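Exo-beta-1,3-glucanase (Streptomyces sp. SirexAA-E, PDB 4PEY) hydrolyses laminarin and laminarioligosaccharides from their non-reducing ends as a secreted family 55 exo-beta-1,3-glucanase, yielding glucose and laminaribiose. Local coordinates at residues N107-A112 and F372-G377; W402-D405 and G409-W412; I453-A458 and Y477-V482. The protein carries 1 engineered substitution. One frame throughout, in Å; residues are numbered along the deposited sequence.

Contact 1. Residues N107-A112 and F372-G377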
loop_
_atom_site.group_PDB
_atom_site.type_symbol
_atom_site.label_atom_id
_atom_site.label_comp_id
_atom_site.label_asym_id
_atom_site.label_seq_id
_atom_site.Cartn_x
_atom_site.Cartn_y
_atom_site.Cartn_z
ATOM N N ASN A 107 -8.676 -0.107 -10.335
ATOM C CA ASN A 107 -9.388 -0.609 -9.156
ATOM C C ASN A 107 -8.573 -0.343 -7.883
ATOM O O ASN A 107 -7.919 -1.249 -7.336
ATOM C CB ASN A 107 -9.708 -2.103 -9.307
ATOM C CG ASN A 107 -10.921 -2.354 -10.210
ATOM O OD1 ASN A 107 -11.574 -1.408 -10.658
ATOM N ND2 ASN A 107 -11.225 -3.630 -10.480
ATOM N N PHE A 108 -8.637 0.913 -7.432
ATOM C CA PHE A 108 -7.828 1.444 -6.332
ATOM C C PHE A 108 -8.621 1.656 -5.047
ATOM O O PHE A 108 -9.850 1.665 -5.065
ATOM C CB PHE A 108 -7.237 2.818 -6.684
ATOM C CG PHE A 108 -6.517 2.896 -8.006
ATOM C CD1 PHE A 108 -5.589 1.935 -8.388
ATOM C CD2 PHE A 108 -6.744 3.979 -8.852
ATOM C CE1 PHE A 108 -4.916 2.047 -9.604
ATOM C CE2 PHE A 108 -6.068 4.108 -10.058
ATOM C CZ PHE A 108 -5.152 3.139 -10.437
ATOM N N TRP A 109 -7.886 1.897 -3.958
ATOM C CA TRP A 109 -8.392 2.506 -2.718
ATOM C C TRP A 109 -9.578 1.752 -2.123
ATOM O O TRP A 109 -10.681 2.287 -2.001
ATOM C CB TRP A 109 -8.764 3.996 -2.941
ATOM C CG TRP A 109 -7.602 4.841 -3.444
ATOM C CD1 TRP A 109 -6.367 4.972 -2.865
ATOM C CD2 TRP A 109 -7.573 5.654 -4.630
ATOM N NE1 TRP A 109 -5.574 5.809 -3.619
ATOM C CE2 TRP A 109 -6.291 6.239 -4.709
ATOM C CE3 TRP A 109 -8.508 5.948 -5.631
ATOM C CZ2 TRP A 109 -5.914 7.079 -5.757
ATOM C CZ3 TRP A 109 -8.133 6.779 -6.673
ATOM C CH2 TRP A 109 -6.846 7.339 -6.730
ATOM N N ARG A 110 -9.339 0.505 -1.732
ATOM C CA ARG A 110 -10.365 -0.280 -1.051
ATOM C C ARG A 110 -9.651 -1.347 -0.231
ATOM O O ARG A 110 -8.444 -1.517 -0.375
ATOM C CB ARG A 110 -11.355 -0.888 -2.058
ATOM C CG ARG A 110 -10.743 -1.883 -3.055
ATOM C CD ARG A 110 -11.604 -1.996 -4.315
ATOM N NE ARG A 110 -11.469 -0.798 -5.140
ATOM C CZ ARG A 110 -12.248 -0.489 -6.175
ATOM N NH1 ARG A 110 -13.272 -1.279 -6.512
ATOM N NH2 ARG A 110 -12.016 0.627 -6.857
ATOM N N SER A 111 -10.357 -2.051 0.647
ATOM C CA SER A 111 -9.665 -3.032 1.482
ATOM C C SER A 111 -10.572 -4.104 2.053
ATOM O O SER A 111 -11.765 -3.877 2.248
ATOM C CB SER A 111 -8.946 -2.328 2.641
ATOM O OG SER A 111 -9.881 -1.685 3.494
ATOM N N ALA A 112 -9.977 -5.264 2.333
ATOM C CA ALA A 112 -10.651 -6.369 3.026
ATOM C C ALA A 112 -9.756 -6.863 4.144
ATOM O O ALA A 112 -8.558 -7.044 3.934
ATOM C CB ALA A 112 -10.969 -7.515 2.067
ATOM N N PHE A 372 -1.381 5.546 1.833
ATOM C CA PHE A 372 -1.396 5.847 0.414
ATOM C C PHE A 372 -1.242 7.345 0.238
ATOM O O PHE A 372 -1.734 8.127 1.054
ATOM C CB PHE A 372 -2.691 5.327 -0.219
ATOM C CG PHE A 372 -3.004 3.906 0.166
ATOM C CD1 PHE A 372 -2.052 2.910 -0.005
ATOM C CD2 PHE A 372 -4.219 3.569 0.743
ATOM C CE1 PHE A 372 -2.308 1.602 0.369
ATOM C CE2 PHE A 372 -4.490 2.257 1.112
ATOM C CZ PHE A 372 -3.536 1.271 0.929
ATOM N N VAL A 373 -0.532 7.747 -0.808
ATOM C CA VAL A 373 -0.382 9.161 -1.105
ATOM C C VAL A 373 -0.812 9.402 -2.539
ATOM O O VAL A 373 -0.496 8.607 -3.427
ATOM C CB VAL A 373 1.069 9.640 -0.887
ATOM C CG1 VAL A 373 1.200 11.126 -1.238
ATOM C CG2 VAL A 373 1.488 9.386 0.560
ATOM N N ARG A 374 -1.578 10.471 -2.751
ATOM C CA ARG A 374 -2.028 10.854 -4.083
ATOM C C ARG A 374 -1.676 12.308 -4.349
ATOM O O ARG A 374 -1.908 13.169 -3.483
ATOM C CB ARG A 374 -3.539 10.654 -4.236
ATOM C CG ARG A 374 -4.091 11.244 -5.528
ATOM C CD ARG A 374 -5.537 10.830 -5.755
ATOM N NE ARG A 374 -6.455 11.485 -4.824
ATOM C CZ ARG A 374 -7.671 11.024 -4.534
ATOM N NH1 ARG A 374 -8.104 9.898 -5.097
ATOM N NH2 ARG A 374 -8.459 11.686 -3.692
ATOM N N ILE A 375 -1.106 12.576 -5.527
ATOM C CA ILE A 375 -0.839 13.949 -5.948
ATOM C C ILE A 375 -1.571 14.226 -7.264
ATOM O O ILE A 375 -1.157 13.760 -8.331
ATOM C CB ILE A 375 0.676 14.241 -6.108
ATOM C CG1 ILE A 375 1.454 13.803 -4.857
ATOM C CG2 ILE A 375 0.898 15.729 -6.422
ATOM C CD1 ILE A 375 2.034 12.394 -4.948
ATOM N N GLY A 376 -2.677 14.966 -7.180
ATOM C CA GLY A 376 -3.521 15.212 -8.341
ATOM C C GLY A 376 -4.563 14.132 -8.591
ATOM O O GLY A 376 -4.621 13.127 -7.876
ATOM N N GLY A 377 -5.394 14.330 -9.610
ATOM C CA GLY A 377 -6.375 13.327 -9.998
ATOM C C GLY A 377 -7.797 13.679 -9.606
ATOM O O GLY A 377 -8.734 13.471 -10.382
HETATM O O HOH W 1 -2.774 6.828 -3.936
#

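Contact 2. Residues W402-D405 and G409-W412. With BGC (beta-D-glucopyranose), chain B.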
loop_
_atom_site.group_PDB
_atom_site.type_symbol
_atom_site.label_atom_id
_atom_site.label_comp_id
_atom_site.label_asym_id
_atom_site.label_seq_id
_atom_site.Cartn_x
_atom_site.Cartn_y
_atom_site.Cartn_z
ATOM N N TRP A 402 1.646 7.885 -5.234
ATOM C CA TRP A 402 1.176 7.969 -6.617
ATOM C C TRP A 402 0.952 9.389 -7.101
ATOM O O TRP A 402 0.029 10.067 -6.642
ATOM C CB TRP A 402 -0.128 7.174 -6.743
ATOM C CG TRP A 402 -0.797 7.079 -8.106
ATOM C CD1 TRP A 402 -0.389 6.324 -9.174
ATOM C CD2 TRP A 402 -2.038 7.684 -8.496
ATOM N NE1 TRP A 402 -1.295 6.435 -10.213
ATOM C CE2 TRP A 402 -2.312 7.269 -9.823
ATOM C CE3 TRP A 402 -2.942 8.544 -7.859
ATOM C CZ2 TRP A 402 -3.452 7.681 -10.513
ATOM C CZ3 TRP A 402 -4.065 8.961 -8.553
ATOM C CH2 TRP A 402 -4.313 8.524 -9.864
ATOM N N ARG A 403 1.796 9.838 -8.027
ATOM C CA ARG A 403 1.503 11.057 -8.768
ATOM C C ARG A 403 0.488 10.681 -9.851
ATOM O O ARG A 403 0.743 9.785 -10.660
ATOM C CB ARG A 403 2.768 11.675 -9.373
ATOM C CG ARG A 403 2.454 12.836 -10.304
ATOM C CD ARG A 403 3.689 13.570 -10.819
ATOM N NE ARG A 403 3.278 14.536 -11.833
ATOM C CZ ARG A 403 3.373 14.352 -13.147
ATOM N NH1 ARG A 403 3.927 13.255 -13.653
ATOM N NH2 ARG A 403 2.924 15.284 -13.963
ATOM N N ALA A 404 -0.676 11.333 -9.850
ATOM C CA ALA A 404 -1.771 10.918 -10.736
ATOM C C ALA A 404 -1.388 11.001 -12.217
ATOM O O ALA A 404 -0.827 12.003 -12.665
ATOM C CB ALA A 404 -3.024 11.762 -10.482
ATOM N N ASP A 405 -1.702 9.944 -12.960
ATOM C CA ASP A 405 -1.495 9.900 -14.409
ATOM C C ASP A 405 -2.778 10.173 -15.181
ATOM O O ASP A 405 -2.752 10.341 -16.396
ATOM C CB ASP A 405 -0.977 8.531 -14.817
ATOM C CG ASP A 405 -1.950 7.440 -14.444
ATOM O OD1 ASP A 405 -2.750 7.010 -15.308
ATOM O OD2 ASP A 405 -1.955 7.063 -13.254
ATOM N N GLY A 409 -6.867 17.749 -12.974
ATOM C CA GLY A 409 -5.750 18.453 -12.369
ATOM C C GLY A 409 -4.432 17.732 -12.572
ATOM O O GLY A 409 -3.572 17.747 -11.695
ATOM N N VAL A 410 -4.277 17.113 -13.739
ATOM C CA VAL A 410 -3.078 16.349 -14.076
ATOM C C VAL A 410 -2.313 17.016 -15.219
ATOM O O VAL A 410 -2.907 17.463 -16.202
ATOM C CB VAL A 410 -3.443 14.890 -14.472
ATOM C CG1 VAL A 410 -2.218 14.117 -14.953
ATOM C CG2 VAL A 410 -4.109 14.170 -13.296
ATOM N N GLY A 411 -0.994 17.094 -15.080
ATOM C CA GLY A 411 -0.147 17.658 -16.114
ATOM C C GLY A 411 1.282 17.760 -15.627
ATOM O O GLY A 411 1.520 17.835 -14.422
ATOM N N TRP A 412 2.228 17.790 -16.563
ATOM C CA TRP A 412 3.649 17.803 -16.236
ATOM C C TRP A 412 3.986 18.903 -15.220
ATOM O O TRP A 412 4.825 18.720 -14.339
ATOM C CB TRP A 412 4.478 17.974 -17.513
ATOM C CG TRP A 412 5.962 17.875 -17.297
ATOM C CD1 TRP A 412 6.883 18.865 -17.488
ATOM C CD2 TRP A 412 6.695 16.728 -16.849
ATOM N NE1 TRP A 412 8.138 18.409 -17.191
ATOM C CE2 TRP A 412 8.056 17.104 -16.786
ATOM C CE3 TRP A 412 6.335 15.423 -16.494
ATOM C CZ2 TRP A 412 9.061 16.220 -16.384
ATOM C CZ3 TRP A 412 7.339 14.542 -16.095
ATOM C CH2 TRP A 412 8.685 14.945 -16.047
HETATM C C2 BGC B . -0.432 2.284 -13.579
HETATM C C3 BGC B . -1.317 3.151 -12.689
HETATM C C4 BGC B . -2.275 3.958 -13.549
HETATM C C5 BGC B . -3.082 3.021 -14.433
HETATM C C6 BGC B . -4.078 3.796 -15.281
HETATM C C1 BGC B . -1.243 1.521 -14.630
HETATM O O2 BGC B . 0.305 1.379 -12.767
HETATM O O3 BGC B . -0.515 4.035 -11.935
HETATM O O4 BGC B . -3.128 4.739 -12.744
HETATM O O5 BGC B . -2.184 2.350 -15.287
HETATM O O6 BGC B . -3.384 4.527 -16.266
#

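Contact 3. Residues I453-A458 and Y477-V482. Engineered in segment 453-458: Ala458 (natural residue Glu).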
loop_
_atom_site.group_PDB
_atom_site.type_symbol
_atom_site.label_atom_id
_atom_site.label_comp_id
_atom_site.label_asym_id
_atom_site.label_seq_id
_atom_site.Cartn_x
_atom_site.Cartn_y
_atom_site.Cartn_z
ATOM N N ILE A 453 11.596 -5.451 -0.069
ATOM C CA ILE A 453 11.061 -6.699 -0.584
ATOM C C ILE A 453 9.788 -6.346 -1.343
ATOM O O ILE A 453 8.800 -5.923 -0.740
ATOM C CB ILE A 453 10.778 -7.717 0.533
ATOM C CG1 ILE A 453 12.074 -8.060 1.277
ATOM C CG2 ILE A 453 10.158 -8.994 -0.049
ATOM C CD1 ILE A 453 11.850 -8.843 2.547
ATOM N N PHE A 454 9.874 -6.502 -2.668
ATOM C CA PHE A 454 8.891 -6.101 -3.685
ATOM C C PHE A 454 8.842 -4.592 -3.954
ATOM O O PHE A 454 8.524 -3.787 -3.075
ATOM C CB PHE A 454 7.466 -6.573 -3.367
ATOM C CG PHE A 454 6.485 -6.228 -4.465
ATOM C CD1 PHE A 454 6.245 -7.117 -5.508
ATOM C CD2 PHE A 454 5.834 -4.999 -4.475
ATOM C CE1 PHE A 454 5.358 -6.791 -6.532
ATOM C CE2 PHE A 454 4.962 -4.665 -5.494
ATOM C CZ PHE A 454 4.714 -5.562 -6.519
ATOM N N TYR A 455 9.109 -4.230 -5.204
ATOM C CA TYR A 455 8.948 -2.856 -5.661
ATOM C C TYR A 455 8.218 -2.843 -6.989
ATOM O O TYR A 455 8.546 -3.621 -7.893
ATOM C CB TYR A 455 10.304 -2.160 -5.811
ATOM C CG TYR A 455 10.232 -0.707 -6.244
ATOM C CD1 TYR A 455 9.497 0.217 -5.510
ATOM C CD2 TYR A 455 10.922 -0.252 -7.374
ATOM C CE1 TYR A 455 9.437 1.550 -5.884
ATOM C CE2 TYR A 455 10.879 1.092 -7.757
ATOM C CZ TYR A 455 10.136 1.989 -7.007
ATOM O OH TYR A 455 10.077 3.321 -7.366
ATOM N N GLN A 456 7.225 -1.966 -7.103
ATOM C CA GLN A 456 6.559 -1.718 -8.381
ATOM C C GLN A 456 6.573 -0.232 -8.677
ATOM O O GLN A 456 6.109 0.577 -7.862
ATOM C CB GLN A 456 5.114 -2.234 -8.384
ATOM C CG GLN A 456 4.411 -2.077 -9.761
ATOM C CD GLN A 456 3.685 -0.749 -9.936
ATOM O OE1 GLN A 456 2.914 -0.325 -9.068
ATOM N NE2 GLN A 456 3.936 -0.081 -11.066
ATOM N N ASN A 457 7.118 0.124 -9.839
ATOM C CA ASN A 457 7.121 1.495 -10.306
ATOM C C ASN A 457 6.638 1.594 -11.741
ATOM O O ASN A 457 6.829 0.667 -12.532
ATOM C CB ASN A 457 8.525 2.094 -10.212
ATOM C CG ASN A 457 8.681 3.338 -11.067
ATOM O OD1 ASN A 457 9.091 3.268 -12.232
ATOM N ND2 ASN A 457 8.348 4.489 -10.496
ATOM N N ALA A 458 5.996 2.712 -12.068
ATOM C CA ALA A 458 5.874 3.137 -13.458
ATOM C C ALA A 458 6.363 4.567 -13.504
ATOM O O ALA A 458 6.078 5.349 -12.593
ATOM C CB ALA A 458 4.443 3.024 -13.972
ATOM N N TYR A 477 15.553 9.989 -14.521
ATOM C CA TYR A 477 15.820 9.751 -13.112
ATOM C C TYR A 477 15.422 8.335 -12.767
ATOM O O TYR A 477 14.304 7.924 -13.076
ATOM C CB TYR A 477 15.030 10.729 -12.239
ATOM C CG TYR A 477 15.456 12.172 -12.370
ATOM C CD1 TYR A 477 15.037 12.950 -13.445
ATOM C CD2 TYR A 477 16.268 12.761 -11.406
ATOM C CE1 TYR A 477 15.434 14.282 -13.561
ATOM C CE2 TYR A 477 16.663 14.074 -11.512
ATOM C CZ TYR A 477 16.249 14.832 -12.587
ATOM O OH TYR A 477 16.651 16.148 -12.660
ATOM N N ALA A 478 16.319 7.577 -12.141
ATOM C CA ALA A 478 15.973 6.222 -11.709
ATOM C C ALA A 478 14.644 6.171 -10.936
ATOM O O ALA A 478 14.305 7.092 -10.186
ATOM C CB ALA A 478 17.089 5.637 -10.848
ATOM N N ALA A 479 13.900 5.087 -11.120
ATOM C CA ALA A 479 12.741 4.801 -10.277
ATOM C C ALA A 479 13.156 4.488 -8.840
ATOM O O ALA A 479 12.385 4.689 -7.906
ATOM C CB ALA A 479 11.957 3.650 -10.849
ATOM N N TYR A 480 14.373 3.971 -8.683
ATOM C CA TYR A 480 14.883 3.552 -7.387
ATOM C C TYR A 480 16.380 3.812 -7.367
ATOM O O TYR A 480 17.144 3.141 -8.062
ATOM C CB TYR A 480 14.561 2.080 -7.148
ATOM C CG TYR A 480 14.782 1.525 -5.754
ATOM C CD1 TYR A 480 16.053 1.138 -5.329
ATOM C CD2 TYR A 480 13.706 1.301 -4.895
ATOM C CE1 TYR A 480 16.251 0.583 -4.063
ATOM C CE2 TYR A 480 13.886 0.758 -3.635
ATOM C CZ TYR A 480 15.159 0.382 -3.227
ATOM O OH TYR A 480 15.339 -0.178 -1.979
ATOM N N LYS A 481 16.777 4.810 -6.584
ATOM C CA LYS A 481 18.159 5.248 -6.498
ATOM C C LYS A 481 18.718 5.035 -5.102
ATOM O O LYS A 481 18.161 5.532 -4.125
ATOM C CB LYS A 481 18.285 6.729 -6.859
ATOM C CG LYS A 481 19.700 7.268 -6.649
ATOM C CD LYS A 481 19.771 8.768 -6.773
ATOM C CE LYS A 481 21.193 9.277 -6.531
ATOM N NZ LYS A 481 22.155 8.894 -7.609
ATOM N N VAL A 482 19.822 4.298 -5.023
ATOM C CA VAL A 482 20.607 4.197 -3.802
ATOM C C VAL A 482 21.784 5.148 -3.948
ATOM O O VAL A 482 22.555 5.034 -4.907
ATOM C CB VAL A 482 21.094 2.754 -3.561
ATOM C CG1 VAL A 482 21.913 2.654 -2.277
ATOM C CG2 VAL A 482 19.897 1.800 -3.520
#

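Contact 1. Residues N107-A112 and F372-G377
Trp109 and Arg374 make the tight part of this contact, a cation-pi pair with Arg374 CZ 4.7 Å from the centre of the six-membered ring of Trp109. The guanidinium stands edge-on over the indole face, the two planes 82° apart, and its NH1 presses closest, 3.3 Å from Trp109 CH2. A bend in the arginine chain (chi3 71°) turns this group over the ring and sets CD above the plane beyond the rim, 3.8 Å from CZ2 of Trp109. Phe108 CB lies on the opposite indole face, and Phe108 touches a bound glucose. The cation is also held from outside: Arg374 NE forms a salt bridge with Asp340 and NH1 a hydrogen bond to Tyr74. The pyrrole side of Trp109 is looser. There CD1 comes only within 4.4 Å of Phe372 CD2, and a water in the indole plane bridges the segments, accepting from Trp109 NE1 at 3.0 Å and donating to Val373 O at 2.9 Å. Although a water is enclosed here, the touching residues are all buried. The segments lie in the two halves of the chain, and their meeting is characteristic of the interface between the tandem beta-helix domains of glycoside hydrolase family 55.

Contact 2. Residues W402-D405 and G409-W412
Arg403 reaches the carbonyl of Gly411 with an extended chain, CG anti to the backbone N (chi1 172°), while Asp405 places its carboxylate at the bound glucose by setting CG between its backbone N and carbonyl carbon (chi1 60°). The arginine bond is weak: NH2 lies 2.9 Å from Gly411 O, which sits at the guanidinium edge. NH2 is shared with a salt bridge to Asp462, while NE bonds Asn415 O and NH1 bonds His437 O. The buried guanidinium thus lies among the loops and hydrogen-bonds 409-412 through one weak bond; Asn415 also bridges the segments, its OD1 taking Gly411 N and its ND2 giving to Ala404 O. Both branches of Val410 pack against Ala404, CG1 3.4 Å from Ala404 O and CG2 3.9 Å from Ala404 CB.

On the sugar side, Asp405 spreads its carboxylate across two hydroxyls of the glucose: OD1 accepts from O6 and OD2 from O4, each at 2.7 Å. Trp402 NE1 donates to O3 of the same sugar at 3.1 Å, its partner near the indole plane, and makes a weak second bond to Asp405 OD2 at 3.2 Å. Glu436, His437 and Gln130 also bond this glucose. Such a grip on O3, O4 and O6 belongs to the substrate site and is consistent with recognition of the non-reducing terminal unit in an exo-acting family 55 glucanase.

Contact 3. Residues I453-A458 and Y477-V482
Strand 454-458 faces the start of strand 480-482 with no backbone hydrogen bond between them, the two chains coming nearest at Asn457 and Ala479, whose CA atoms are 6.5 Å apart. Tyr455 and Ala479 carry much of the contact. With CG anti to the backbone N (chi1 -178°), the Tyr455 ring crosses to the other segment, where OH donates a weak hydrogen bond to Ala479 O at 2.7 Å. Tyr480 meets that ring edge-to-face: its CD2 stands 3.9 Å above the centre of the Tyr455 ring, the planes are 60° apart, and Tyr480 CB rests 3.9 Å from Tyr455 CE2. A leucine in place of Tyr455 would probably leave Ala479 O without this donor and deprive the Tyr480 edge of its aromatic face. Two residues along, the Asn457 amide packs on the methyl of Ala479, OD1 3.2 Å from CB; this buried amide is satisfied by Ser496 at OD1 and by Val435 O at ND2. The hydroxyl of Tyr480 is bonded to His489 and Thr452. Ala458, engineered from the glutamate inferred to be the proton donor, points away from 477-482. This interlocking of inward side chains from two sheets is characteristic of the interior of a parallel beta-helix.

How the contacts relate
Contacts 1 and 3 are buried, whereas contact 2 is only partly so, lies farther from the centre of the chain and hydrogen-bonds the glucose directly, where contact 1 only borders it through Phe108. Contacts 1 and 2 join directly: strands 367-375 and 399-403 are neighbours, with Val373 O 2.9 Å from Trp402 N. Strand 450-458 of contact 3 belongs to the same sheet system, but contact 3 touches neither of the others. Their chemistry follows their place: cation-pi and water-mediated where the halves of the chain meet in contact 1, hydrogen bonding to sugar in contact 2, and aromatic packing in contact 3, between the strand that bears the engineered Ala458 and the sheet opposite.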